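Dbv8 protein (Nonomuraea, PDB 4MFZ) probably transfers long-chain acyl groups from acyl-CoA, such as the bound decanoyl-CoA, to amino groups of glycopeptide antibiotics, as a GNAT-type N-acyltransferase. Local coordinates at residues R172-G177 with R300-P305; V193-R198 with H216-G221; P287-D292 with H328-S333. All blocks are in the same frame, centred on the assembly; numbering follows the deposited sequence.

Contact 1 of 3, residues R172-G177 with R300-P305; sequences RKYGEG and RYNGQP
Lys173 of helix 162-174 lies against Arg300 and Tyr301, where the chain has just left helix 291-299. The contact joins the helical N-terminal domain to the GNAT-like C-terminal domain at the surface. Two helix C-terminal ends meet here, since Gly175 and Arg300 each follow a helix and take positive phi. Arg300 and Lys173 bury the most surface, followed by Asn302. No direct hydrogen bond joins the segments; water makes the link instead. One water donates to the carbonyl O of Lys173 at 3.0 Å and to the carbonyl O of Arg300, bridging the two backbones.

The side chain of Lys173 has CG anti to the backbone N (chi1 174°) and stays extended to its end. It therefore runs alongside the loop backbone. Lys173 CB meets Arg300 CG at 3.8 Å, and farther out Lys173 CE comes 3.2 Å from Tyr301 O. NZ goes on to a salt bridge with Glu296. Arg300 bends at chi2 and chi3 and carries its guanidinium to salt bridges with Glu296 and Glu219. Glu296 thus takes a charge from each side of the contact. Arg172 crosses Arg300 at about a right angle. The edge of the Arg172 guanidinium meets the aliphatic base of Arg300, with Arg172 NE 3.6 Å from Arg300 CB.

Asn302 lies against the last residues of helix 162-174. Asn302 CB sits 3.5 Å from Lys173 O. Its amide stands nearly perpendicular to the Tyr174 ring, at 83°, with Asn302 OD1 3.7 Å from Tyr174 CE1.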
loop_
_atom_site.group_PDB
_atom_site.type_symbol
_atom_site.label_atom_id
_atom_site.label_comp_id
_atom_site.label_asym_id
_atom_site.label_seq_id
_atom_site.Cartn_x
_atom_site.Cartn_y
_atom_site.Cartn_z
ATOM N N ARG A 172 3.008 11.691 -8.391
ATOM C CA ARG A 172 4.197 11.504 -9.207
ATOM C C ARG A 172 3.817 10.810 -10.510
ATOM O O ARG A 172 4.260 11.210 -11.567
ATOM C CB ARG A 172 5.279 10.721 -8.444
ATOM C CG ARG A 172 6.572 10.555 -9.223
ATOM C CD ARG A 172 7.637 9.795 -8.444
ATOM N NE ARG A 172 8.167 8.713 -9.276
ATOM C CZ ARG A 172 9.406 8.219 -9.219
ATOM N NH1 ARG A 172 10.292 8.725 -8.364
ATOM N NH2 ARG A 172 9.767 7.226 -10.039
ATOM N N LYS A 173 2.979 9.787 -10.435
ATOM C CA LYS A 173 2.540 9.088 -11.632
ATOM C C LYS A 173 1.590 9.908 -12.534
ATOM O O LYS A 173 1.820 9.996 -13.751
ATOM C CB LYS A 173 1.956 7.722 -11.268
ATOM C CG LYS A 173 1.330 6.981 -12.431
ATOM C CD LYS A 173 1.008 5.540 -12.064
ATOM C CE LYS A 173 0.532 4.773 -13.298
ATOM N NZ LYS A 173 0.416 3.304 -13.070
ATOM N N TYR A 174 0.568 10.535 -11.944
ATOM C CA TYR A 174 -0.511 11.203 -12.722
ATOM C C TYR A 174 -0.462 12.741 -12.802
ATOM O O TYR A 174 -1.167 13.342 -13.611
ATOM C CB TYR A 174 -1.911 10.762 -12.252
ATOM C CG TYR A 174 -2.125 9.269 -12.326
ATOM C CD1 TYR A 174 -2.357 8.625 -13.541
ATOM C CD2 TYR A 174 -2.063 8.493 -11.167
ATOM C CE1 TYR A 174 -2.531 7.241 -13.590
ATOM C CE2 TYR A 174 -2.237 7.123 -11.209
ATOM C CZ TYR A 174 -2.466 6.505 -12.415
ATOM O OH TYR A 174 -2.611 5.149 -12.411
ATOM N N GLY A 175 0.356 13.377 -11.976
ATOM C CA GLY A 175 0.370 14.832 -11.928
ATOM C C GLY A 175 -0.899 15.407 -11.318
ATOM O O GLY A 175 -1.240 16.567 -11.565
ATOM N N GLU A 176 -1.601 14.591 -10.525
ATOM C CA GLU A 176 -2.829 15.010 -9.844
ATOM C C GLU A 176 -3.010 14.210 -8.546
ATOM O O GLU A 176 -2.344 13.211 -8.334
ATOM C CB GLU A 176 -4.052 14.870 -10.770
ATOM C CG GLU A 176 -4.374 13.445 -11.160
ATOM C CD GLU A 176 -5.479 13.329 -12.196
ATOM O OE1 GLU A 176 -6.403 12.518 -11.975
ATOM O OE2 GLU A 176 -5.423 14.016 -13.240
ATOM N N GLY A 177 -3.920 14.664 -7.694
ATOM C CA GLY A 177 -4.122 14.095 -6.359
ATOM C C GLY A 177 -4.777 12.722 -6.325
ATOM O O GLY A 177 -5.638 12.393 -7.156
ATOM N N ARG A 300 7.386 5.046 -12.738
ATOM C CA ARG A 300 6.029 5.429 -12.346
ATOM C C ARG A 300 5.310 5.840 -13.629
ATOM O O ARG A 300 4.588 6.859 -13.727
ATOM C CB ARG A 300 6.059 6.490 -11.249
ATOM C CG ARG A 300 5.213 6.170 -10.029
ATOM C CD ARG A 300 5.244 4.707 -9.572
ATOM N NE ARG A 300 6.180 4.416 -8.479
ATOM C CZ ARG A 300 5.998 3.452 -7.570
ATOM N NH1 ARG A 300 4.906 2.681 -7.602
ATOM N NH2 ARG A 300 6.900 3.269 -6.612
ATOM N N TYR A 301 5.550 4.979 -14.609
ATOM C CA TYR A 301 5.184 5.151 -16.001
ATOM C C TYR A 301 3.725 5.506 -16.176
ATOM O O TYR A 301 2.866 4.950 -15.493
ATOM C CB TYR A 301 5.459 3.844 -16.735
ATOM C CG TYR A 301 5.304 3.956 -18.209
ATOM C CD1 TYR A 301 6.152 4.783 -18.937
ATOM C CD2 TYR A 301 4.313 3.246 -18.886
ATOM C CE1 TYR A 301 6.023 4.912 -20.296
ATOM C CE2 TYR A 301 4.180 3.366 -20.249
ATOM C CZ TYR A 301 5.045 4.205 -20.943
ATOM O OH TYR A 301 4.958 4.361 -22.293
ATOM N N ASN A 302 3.456 6.422 -17.107
ATOM C CA ASN A 302 2.089 6.790 -17.452
ATOM C C ASN A 302 1.842 6.925 -18.970
ATOM O O ASN A 302 1.257 7.892 -19.409
ATOM C CB ASN A 302 1.679 8.065 -16.691
ATOM C CG ASN A 302 0.168 8.296 -16.684
ATOM O OD1 ASN A 302 -0.638 7.349 -16.713
ATOM N ND2 ASN A 302 -0.221 9.561 -16.632
ATOM N N GLY A 303 2.293 5.949 -19.756
ATOM C CA GLY A 303 2.044 5.932 -21.197
ATOM C C GLY A 303 2.851 6.895 -22.072
ATOM O O GLY A 303 2.608 6.976 -23.276
ATOM N N GLN A 304 3.806 7.637 -21.511
ATOM C CA GLN A 304 4.602 8.559 -22.364
ATOM C C GLN A 304 5.534 7.804 -23.330
ATOM O O GLN A 304 5.845 6.635 -23.098
ATOM C CB GLN A 304 5.348 9.642 -21.561
ATOM C CG GLN A 304 6.100 9.179 -20.333
ATOM C CD GLN A 304 5.185 8.964 -19.137
ATOM O OE1 GLN A 304 5.310 7.973 -18.427
ATOM N NE2 GLN A 304 4.242 9.878 -18.930
ATOM N N PRO A 305 5.936 8.448 -24.442
ATOM C CA PRO A 305 6.884 7.758 -25.334
ATOM C C PRO A 305 8.171 7.372 -24.597
ATOM O O PRO A 305 8.692 8.165 -23.806
ATOM C CB PRO A 305 7.182 8.810 -26.415
ATOM C CG PRO A 305 5.955 9.682 -26.427
ATOM C CD PRO A 305 5.503 9.750 -24.994
HETATM O O HOH W 1 4.419 9.347 -15.100
HETATM O O HOH W 2 3.296 2.232 -14.533
#

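Contact 2 of 3, residues V193-R198 with H216-G221; sequences VYRLGR and HIPEVG. With MFK (decanoyl-CoA), chain B.
Arg198 and Arg195 each grip one backbone carbonyl of the loop that follows strand 211-216. These two grips form the tight part of the contact. The guanidinium of Arg198 comes end-on to Pro218 O, with NH1 at 2.7 Å and NH2 at 2.8 Å from it. The NH2 bond lies in the carbonyl plane, while NH1 is tilted from it. NH2 also bonds to Gly222 O. A bend at chi2 (66°) turns the Arg198 chain back along Pro218, and the two side chains pass in opposite directions. Pro218 CD packs 3.4 Å from Arg198 NH1. Val220 O lies over one face of the same guanidinium. Gly221 is exposed, yet its C comes 3.3 Å from Arg198 NE.

Arg195 stays extended from CG to NE. Arg195 NH2 donates to Val220 O at 2.9 Å, and NH1 adds a longer bond from the same face of the carbonyl. NE donates almost straight to Gly197 O, which, with the Val220 bonds, helps hold the group's rotation. Pro218 CG rests over one face of this guanidinium.

The looser side is the Val220 side chain, whose CB is 4.4 Å from Arg195 NH1. Nearby, a water lies within bonding distance of Glu219 O and decanoyl-CoA OAO, though it cannot serve every acceptor around it. The Glu219 carboxylate forms a salt bridge with Arg300.

The loop so held binds the ligand by its backbone. Ile217 N donates to the thioester oxygen OAL at 2.8 Å, and Ile217 O accepts from pantetheine NAF. Such pairing with the end of a central strand is characteristic of the acyl-CoA site of the GNAT fold.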
loop_
_atom_site.group_PDB
_atom_site.type_symbol
_atom_site.label_atom_id
_atom_site.label_comp_id
_atom_site.label_asym_id
_atom_site.label_seq_id
_atom_site.Cartn_x
_atom_site.Cartn_y
_atom_site.Cartn_z
ATOM N N VAL A 193 0.016 -4.849 8.415
ATOM C CA VAL A 193 1.312 -4.516 7.777
ATOM C C VAL A 193 2.137 -3.756 8.804
ATOM O O VAL A 193 1.627 -2.830 9.448
ATOM C CB VAL A 193 1.153 -3.652 6.482
ATOM C CG1 VAL A 193 2.508 -3.351 5.828
ATOM C CG2 VAL A 193 0.226 -4.338 5.453
ATOM N N TYR A 194 3.397 -4.148 8.954
ATOM C CA TYR A 194 4.355 -3.441 9.852
ATOM C C TYR A 194 5.603 -3.072 9.095
ATOM O O TYR A 194 6.130 -3.877 8.354
ATOM C CB TYR A 194 4.654 -4.300 11.109
ATOM C CG TYR A 194 3.359 -4.482 11.827
ATOM C CD1 TYR A 194 2.427 -5.463 11.410
ATOM C CD2 TYR A 194 2.975 -3.573 12.807
ATOM C CE1 TYR A 194 1.165 -5.546 12.015
ATOM C CE2 TYR A 194 1.740 -3.667 13.417
ATOM C CZ TYR A 194 0.850 -4.639 13.028
ATOM O OH TYR A 194 -0.378 -4.650 13.650
ATOM N N ARG A 195 6.051 -1.833 9.247
ATOM C CA ARG A 195 7.323 -1.448 8.682
ATOM C C ARG A 195 8.399 -1.565 9.761
ATOM O O ARG A 195 8.292 -0.969 10.804
ATOM C CB ARG A 195 7.281 -0.017 8.147
ATOM C CG ARG A 195 8.664 0.485 7.720
ATOM C CD ARG A 195 8.610 1.679 6.775
ATOM N NE ARG A 195 9.959 1.946 6.252
ATOM C CZ ARG A 195 10.222 2.736 5.211
ATOM N NH1 ARG A 195 9.233 3.355 4.545
ATOM N NH2 ARG A 195 11.482 2.902 4.811
ATOM N N LEU A 196 9.438 -2.341 9.495
ATOM C CA LEU A 196 10.511 -2.483 10.461
ATOM C C LEU A 196 11.788 -2.000 9.788
ATOM O O LEU A 196 12.358 -2.696 8.960
ATOM C CB LEU A 196 10.649 -3.940 10.978
ATOM C CG LEU A 196 9.461 -4.789 11.465
ATOM C CD1 LEU A 196 9.866 -6.245 11.755
ATOM C CD2 LEU A 196 8.780 -4.160 12.677
ATOM N N GLY A 197 12.217 -0.797 10.137
ATOM C CA GLY A 197 13.362 -0.169 9.473
ATOM C C GLY A 197 13.015 0.078 8.021
ATOM O O GLY A 197 11.993 0.716 7.736
ATOM N N ARG A 198 13.798 -0.489 7.101
ATOM C CA ARG A 198 13.614 -0.230 5.667
ATOM C C ARG A 198 12.509 -1.052 4.991
ATOM O O ARG A 198 12.109 -0.717 3.880
ATOM C CB ARG A 198 14.926 -0.453 4.912
ATOM C CG ARG A 198 14.951 -0.082 3.412
ATOM C CD ARG A 198 14.778 1.427 3.133
ATOM N NE ARG A 198 14.701 1.782 1.696
ATOM C CZ ARG A 198 13.668 1.475 0.901
ATOM N NH1 ARG A 198 12.609 0.825 1.393
ATOM N NH2 ARG A 198 13.656 1.851 -0.380
ATOM N N HIS A 216 7.639 -6.514 1.434
ATOM C CA HIS A 216 7.522 -5.416 0.460
ATOM C C HIS A 216 8.578 -4.351 0.699
ATOM O O HIS A 216 8.871 -3.994 1.861
ATOM C CB HIS A 216 6.127 -4.798 0.486
ATOM C CG HIS A 216 5.031 -5.769 0.090
ATOM N ND1 HIS A 216 4.356 -5.674 -1.078
ATOM C CD2 HIS A 216 4.536 -6.919 0.735
ATOM C CE1 HIS A 216 3.450 -6.686 -1.167
ATOM N NE2 HIS A 216 3.570 -7.453 -0.058
ATOM N N ILE A 217 9.170 -3.853 -0.386
ATOM C CA ILE A 217 10.179 -2.780 -0.304
ATOM C C ILE A 217 9.540 -1.444 -0.681
ATOM O O ILE A 217 9.225 -1.216 -1.857
ATOM C CB ILE A 217 11.425 -3.048 -1.171
ATOM C CG1 ILE A 217 12.103 -4.354 -0.723
ATOM C CG2 ILE A 217 12.401 -1.874 -1.081
ATOM C CD1 ILE A 217 13.150 -4.878 -1.679
ATOM N N PRO A 218 9.303 -0.574 0.317
ATOM C CA PRO A 218 8.650 0.668 -0.083
ATOM C C PRO A 218 9.658 1.568 -0.750
ATOM O O PRO A 218 10.882 1.320 -0.681
ATOM C CB PRO A 218 8.133 1.276 1.232
ATOM C CG PRO A 218 8.879 0.579 2.323
ATOM C CD PRO A 218 9.563 -0.653 1.762
ATOM N N GLU A 219 9.125 2.566 -1.447
ATOM C CA GLU A 219 9.935 3.520 -2.181
ATOM C C GLU A 219 10.691 4.478 -1.286
ATOM O O GLU A 219 11.844 4.778 -1.569
ATOM C CB GLU A 219 9.061 4.331 -3.107
ATOM C CG GLU A 219 9.849 5.396 -3.815
ATOM C CD GLU A 219 9.561 5.361 -5.276
ATOM O OE1 GLU A 219 8.356 5.267 -5.617
ATOM O OE2 GLU A 219 10.533 5.400 -6.059
ATOM N N VAL A 220 10.023 4.963 -0.234
ATOM C CA VAL A 220 10.602 5.930 0.712
ATOM C C VAL A 220 11.634 5.189 1.588
ATOM O O VAL A 220 11.324 4.145 2.176
ATOM C CB VAL A 220 9.504 6.597 1.609
ATOM C CG1 VAL A 220 10.119 7.417 2.745
ATOM C CG2 VAL A 220 8.616 7.524 0.782
ATOM N N GLY A 221 12.849 5.714 1.652
ATOM C CA GLY A 221 13.864 5.154 2.517
ATOM C C GLY A 221 15.244 5.050 1.898
ATOM O O GLY A 221 16.177 4.667 2.572
HETATM C CCG MFK B . 16.965 -7.343 -3.291
HETATM C CCF MFK B . 16.578 -8.575 -2.476
HETATM C CCE MFK B . 15.095 -8.533 -2.178
HETATM C CCD MFK B . 14.353 -9.052 -3.384
HETATM C CCC MFK B . 12.991 -9.534 -2.927
HETATM C CCB MFK B . 11.908 -8.695 -3.561
HETATM C CCA MFK B . 10.592 -9.424 -3.362
HETATM C CBZ MFK B . 9.718 -8.577 -2.450
HETATM C CAK MFK B . 8.536 -8.044 -3.237
HETATM C CAJ MFK B . 8.593 -6.511 -3.286
HETATM O OAL MFK B . 9.036 -5.841 -2.348
HETATM S SAI MFK B . 7.947 -5.838 -4.769
HETATM C CAH MFK B . 8.246 -4.032 -4.553
HETATM C CAG MFK B . 9.723 -3.657 -4.713
HETATM N NAF MFK B . 9.827 -2.217 -4.425
HETATM C CAE MFK B . 10.284 -1.321 -5.319
HETATM O OAM MFK B . 10.703 -1.614 -6.436
HETATM C CAD MFK B . 10.295 0.140 -4.822
HETATM C CAC MFK B . 11.056 1.031 -5.824
HETATM N NAB MFK B . 12.433 0.535 -6.027
HETATM C CAA MFK B . 13.433 1.104 -5.337
HETATM O OAO MFK B . 13.251 2.027 -4.529
HETATM C CAN MFK B . 14.849 0.585 -5.624
HETATM O OAU MFK B . 14.869 -0.230 -6.819
HETATM C CAP MFK B . 15.477 -0.172 -4.432
HETATM C CAR MFK B . 14.586 -1.342 -4.044
HETATM C CAS MFK B . 15.663 0.712 -3.202
HETATM C CAQ MFK B . 16.843 -0.706 -4.853
HETATM O OAT MFK B . 17.641 0.397 -5.224
HETATM P PAV MFK B . 19.243 0.409 -5.046
HETATM O OAX MFK B . 19.627 0.035 -3.675
HETATM O OAW MFK B . 19.751 1.693 -5.610
HETATM O OAY MFK B . 19.555 -0.812 -6.048
HETATM P PAZ MFK B . 20.953 -1.165 -6.754
HETATM O OBA MFK B . 20.793 -2.650 -7.260
HETATM O OBB MFK B . 22.130 -1.023 -5.872
HETATM O "O5'" MFK B . 20.952 -0.340 -8.138
HETATM C "C5'" MFK B . 21.987 -0.418 -9.091
HETATM C "C4'" MFK B . 21.658 0.581 -10.206
HETATM O "O4'" MFK B . 20.227 0.646 -10.583
HETATM C "C3'" MFK B . 21.985 1.994 -9.785
HETATM O "O3'" MFK B . 22.351 2.712 -10.963
HETATM P PBV MFK B . 23.661 3.666 -10.916
HETATM O OBW MFK B . 23.153 4.887 -10.044
HETATM O OBY MFK B . 23.871 4.114 -12.464
HETATM O OBX MFK B . 24.840 3.110 -10.255
HETATM C "C2'" MFK B . 20.634 2.466 -9.242
HETATM O "O2'" MFK B . 20.508 3.874 -9.169
HETATM C "C1'" MFK B . 19.683 1.939 -10.274
HETATM N N9 MFK B . 18.313 1.790 -9.718
HETATM C C8 MFK B . 17.894 0.835 -8.879
HETATM N N7 MFK B . 16.595 1.051 -8.630
HETATM C C5 MFK B . 16.199 2.104 -9.361
HETATM C C4 MFK B . 17.269 2.553 -10.025
HETATM N N3 MFK B . 17.160 3.586 -10.874
HETATM C C2 MFK B . 15.925 4.391 -11.062
HETATM N N1 MFK B . 14.825 3.804 -10.273
HETATM C C6 MFK B . 15.009 2.725 -9.498
HETATM N N6 MFK B . 13.975 2.235 -8.816
HETATM O O HOH W 3 14.155 3.752 -2.773
#

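Contact 3 of 3, residues P287-D292 with H328-S333; sequences PQDGDD and HWYQRS
Asp291 has CG beside its backbone N (chi1 -66°), which carries the carboxylate to the backbone of Trp329. Asp291 OD1 accepts from Trp329 N at 2.8 Å in a nearly straight bond of 170°. The same first torsion in Gln288 (chi1 -65°), with the chain extended beyond CG, takes Gln288 OE1 to 3.2 Å from Ser333 OG. A hydrogen bond is possible there but not settled, because Ser333 OG also pairs with Thr255.

Between these ends the weakly bonded end of strand 281-289 runs antiparallel to strand 330-337 in the GNAT sheet. Gln331 N donates to Gln288 O at 3.0 Å. Asp289 faces Tyr330 as a non-hydrogen-bonded pair. Gly290 N then donates to Trp329 O at 2.7 Å. Gly290 is the N-cap residue of helix 291-299 and lies close against the strand, with Gly290 CA 4.0 Å from Gln331 N. The edge of the Tyr330 ring passes Gln288 O, with Tyr330 CD1 at 3.5 Å.

Both backbone polar groups of Trp329 are taken up by the start of helix 291-299: its N by the Asp291 carboxylate, its O by Gly290 N. The negative carboxylate lies in the first turn of the helix, where the helix dipole would probably favour its charge.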
loop_
_atom_site.group_PDB
_atom_site.type_symbol
_atom_site.label_atom_id
_atom_site.label_comp_id
_atom_site.label_asym_id
_atom_site.label_seq_id
_atom_site.Cartn_x
_atom_site.Cartn_y
_atom_site.Cartn_z
ATOM N N PRO A 287 5.474 -18.215 -17.033
ATOM C CA PRO A 287 6.015 -16.848 -17.163
ATOM C C PRO A 287 5.068 -15.726 -16.656
ATOM O O PRO A 287 3.840 -15.786 -16.870
ATOM C CB PRO A 287 6.306 -16.733 -18.666
ATOM C CG PRO A 287 6.576 -18.152 -19.095
ATOM C CD PRO A 287 5.640 -18.999 -18.276
ATOM N N GLN A 288 5.636 -14.735 -15.965
ATOM C CA GLN A 288 4.873 -13.575 -15.512
ATOM C C GLN A 288 5.385 -12.302 -16.173
ATOM O O GLN A 288 6.513 -11.877 -15.915
ATOM C CB GLN A 288 4.959 -13.427 -13.994
ATOM C CG GLN A 288 4.328 -14.562 -13.203
ATOM C CD GLN A 288 4.459 -14.345 -11.706
ATOM O OE1 GLN A 288 5.308 -14.958 -11.047
ATOM N NE2 GLN A 288 3.640 -13.452 -11.163
ATOM N N ASP A 289 4.551 -11.697 -17.013
ATOM C CA ASP A 289 4.944 -10.527 -17.803
ATOM C C ASP A 289 5.291 -9.378 -16.880
ATOM O O ASP A 289 4.578 -9.107 -15.929
ATOM C CB ASP A 289 3.819 -10.112 -18.749
ATOM C CG ASP A 289 3.454 -11.202 -19.737
ATOM O OD1 ASP A 289 4.245 -12.160 -19.903
ATOM O OD2 ASP A 289 2.371 -11.103 -20.356
ATOM N N GLY A 290 6.410 -8.718 -17.144
ATOM C CA GLY A 290 6.900 -7.698 -16.228
ATOM C C GLY A 290 7.178 -6.332 -16.808
ATOM O O GLY A 290 7.729 -5.472 -16.109
ATOM N N ASP A 291 6.809 -6.107 -18.069
ATOM C CA ASP A 291 7.044 -4.791 -18.680
ATOM C C ASP A 291 6.302 -3.691 -17.927
ATOM O O ASP A 291 6.900 -2.679 -17.558
ATOM C CB ASP A 291 6.665 -4.771 -20.169
ATOM C CG ASP A 291 7.554 -5.675 -21.033
ATOM O OD1 ASP A 291 8.597 -6.188 -20.568
ATOM O OD2 ASP A 291 7.200 -5.843 -22.217
ATOM N N ASP A 292 5.007 -3.891 -17.672
ATOM C CA ASP A 292 4.208 -2.898 -16.920
ATOM C C ASP A 292 4.809 -2.630 -15.547
ATOM O O ASP A 292 4.964 -1.468 -15.123
ATOM C CB ASP A 292 2.745 -3.353 -16.735
ATOM C CG ASP A 292 1.918 -3.265 -18.020
ATOM O OD1 ASP A 292 2.498 -3.070 -19.106
ATOM O OD2 ASP A 292 0.672 -3.396 -17.939
ATOM N N HIS A 328 11.905 -8.396 -23.529
ATOM C CA HIS A 328 10.909 -8.291 -22.434
ATOM C C HIS A 328 11.391 -8.535 -21.034
ATOM O O HIS A 328 12.310 -9.310 -20.814
ATOM C CB HIS A 328 9.686 -9.163 -22.729
ATOM C CG HIS A 328 8.917 -8.703 -23.940
ATOM N ND1 HIS A 328 9.119 -9.227 -25.169
ATOM C CD2 HIS A 328 7.972 -7.682 -24.094
ATOM C CE1 HIS A 328 8.319 -8.593 -26.065
ATOM N NE2 HIS A 328 7.622 -7.643 -25.402
ATOM N N TRP A 329 10.724 -7.882 -20.080
ATOM C CA TRP A 329 10.990 -8.063 -18.653
ATOM C C TRP A 329 10.008 -8.988 -18.006
ATOM O O TRP A 329 8.832 -8.994 -18.364
ATOM C CB TRP A 329 10.936 -6.714 -17.960
ATOM C CG TRP A 329 12.027 -5.798 -18.440
ATOM C CD1 TRP A 329 11.917 -4.742 -19.346
ATOM C CD2 TRP A 329 13.442 -5.862 -18.078
ATOM N NE1 TRP A 329 13.148 -4.145 -19.551
ATOM C CE2 TRP A 329 14.107 -4.773 -18.814
ATOM C CE3 TRP A 329 14.200 -6.674 -17.234
ATOM C CZ2 TRP A 329 15.471 -4.525 -18.692
ATOM C CZ3 TRP A 329 15.576 -6.418 -17.125
ATOM C CH2 TRP A 329 16.194 -5.360 -17.830
ATOM N N TYR A 330 10.480 -9.757 -17.021
ATOM C CA TYR A 330 9.613 -10.662 -16.236
ATOM C C TYR A 330 9.630 -10.378 -14.732
ATOM O O TYR A 330 10.626 -9.916 -14.187
ATOM C CB TYR A 330 9.957 -12.138 -16.532
ATOM C CG TYR A 330 9.822 -12.417 -18.003
ATOM C CD1 TYR A 330 8.586 -12.774 -18.549
ATOM C CD2 TYR A 330 10.909 -12.250 -18.867
ATOM C CE1 TYR A 330 8.438 -12.990 -19.912
ATOM C CE2 TYR A 330 10.772 -12.459 -20.227
ATOM C CZ TYR A 330 9.535 -12.825 -20.741
ATOM O OH TYR A 330 9.393 -13.034 -22.093
ATOM N N GLN A 331 8.501 -10.627 -14.075
ATOM C CA GLN A 331 8.430 -10.705 -12.629
ATOM C C GLN A 331 8.689 -12.139 -12.219
ATOM O O GLN A 331 8.269 -13.068 -12.924
ATOM C CB GLN A 331 7.031 -10.363 -12.173
ATOM C CG GLN A 331 6.652 -8.909 -12.342
ATOM C CD GLN A 331 5.362 -8.620 -11.627
ATOM O OE1 GLN A 331 5.335 -7.972 -10.582
ATOM N NE2 GLN A 331 4.282 -9.148 -12.162
ATOM N N ARG A 332 9.355 -12.340 -11.087
ATOM C CA ARG A 332 9.471 -13.693 -10.525
ATOM C C ARG A 332 8.982 -13.706 -9.090
ATOM O O ARG A 332 9.063 -12.688 -8.391
ATOM C CB ARG A 332 10.905 -14.261 -10.609
ATOM C CG ARG A 332 11.626 -14.031 -11.932
ATOM C CD ARG A 332 11.226 -15.011 -13.025
ATOM N NE ARG A 332 12.079 -16.186 -12.957
ATOM C CZ ARG A 332 11.728 -17.307 -12.356
ATOM N NH1 ARG A 332 10.545 -17.390 -11.812
ATOM N NH2 ARG A 332 12.547 -18.336 -12.304
ATOM N N SER A 333 8.482 -14.869 -8.673
ATOM C CA SER A 333 8.077 -15.124 -7.303
ATOM C C SER A 333 9.197 -15.821 -6.577
ATOM O O SER A 333 9.887 -16.667 -7.138
ATOM C CB SER A 333 6.820 -16.004 -7.273
ATOM O OG SER A 333 5.768 -15.309 -7.897
#

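How the contacts relate
From the N terminus, helix 162-174 brings in the first half of contact 1. The chain then enters the sheet, and contact 2 closes a short loop between strand 193-196 and the end of strand 211-216. Contact 2 is nested inside the long loop that contact 1 closes. Contact 3 opens at 287-292, before contact 1 closes at 300-305, and closes last at 328-333, so these two cross. Helix 291-299 leads from the first segment of contact 3 to the second segment of contact 1. Contact 1 ties the two domains and touches contact 2 through Arg300 and Glu219. Contacts 2 and 3 reach the same sheet. Contact 3 touches neither; its centre is about 21 Å from that of contact 1 and about 23 Å from that of contact 2.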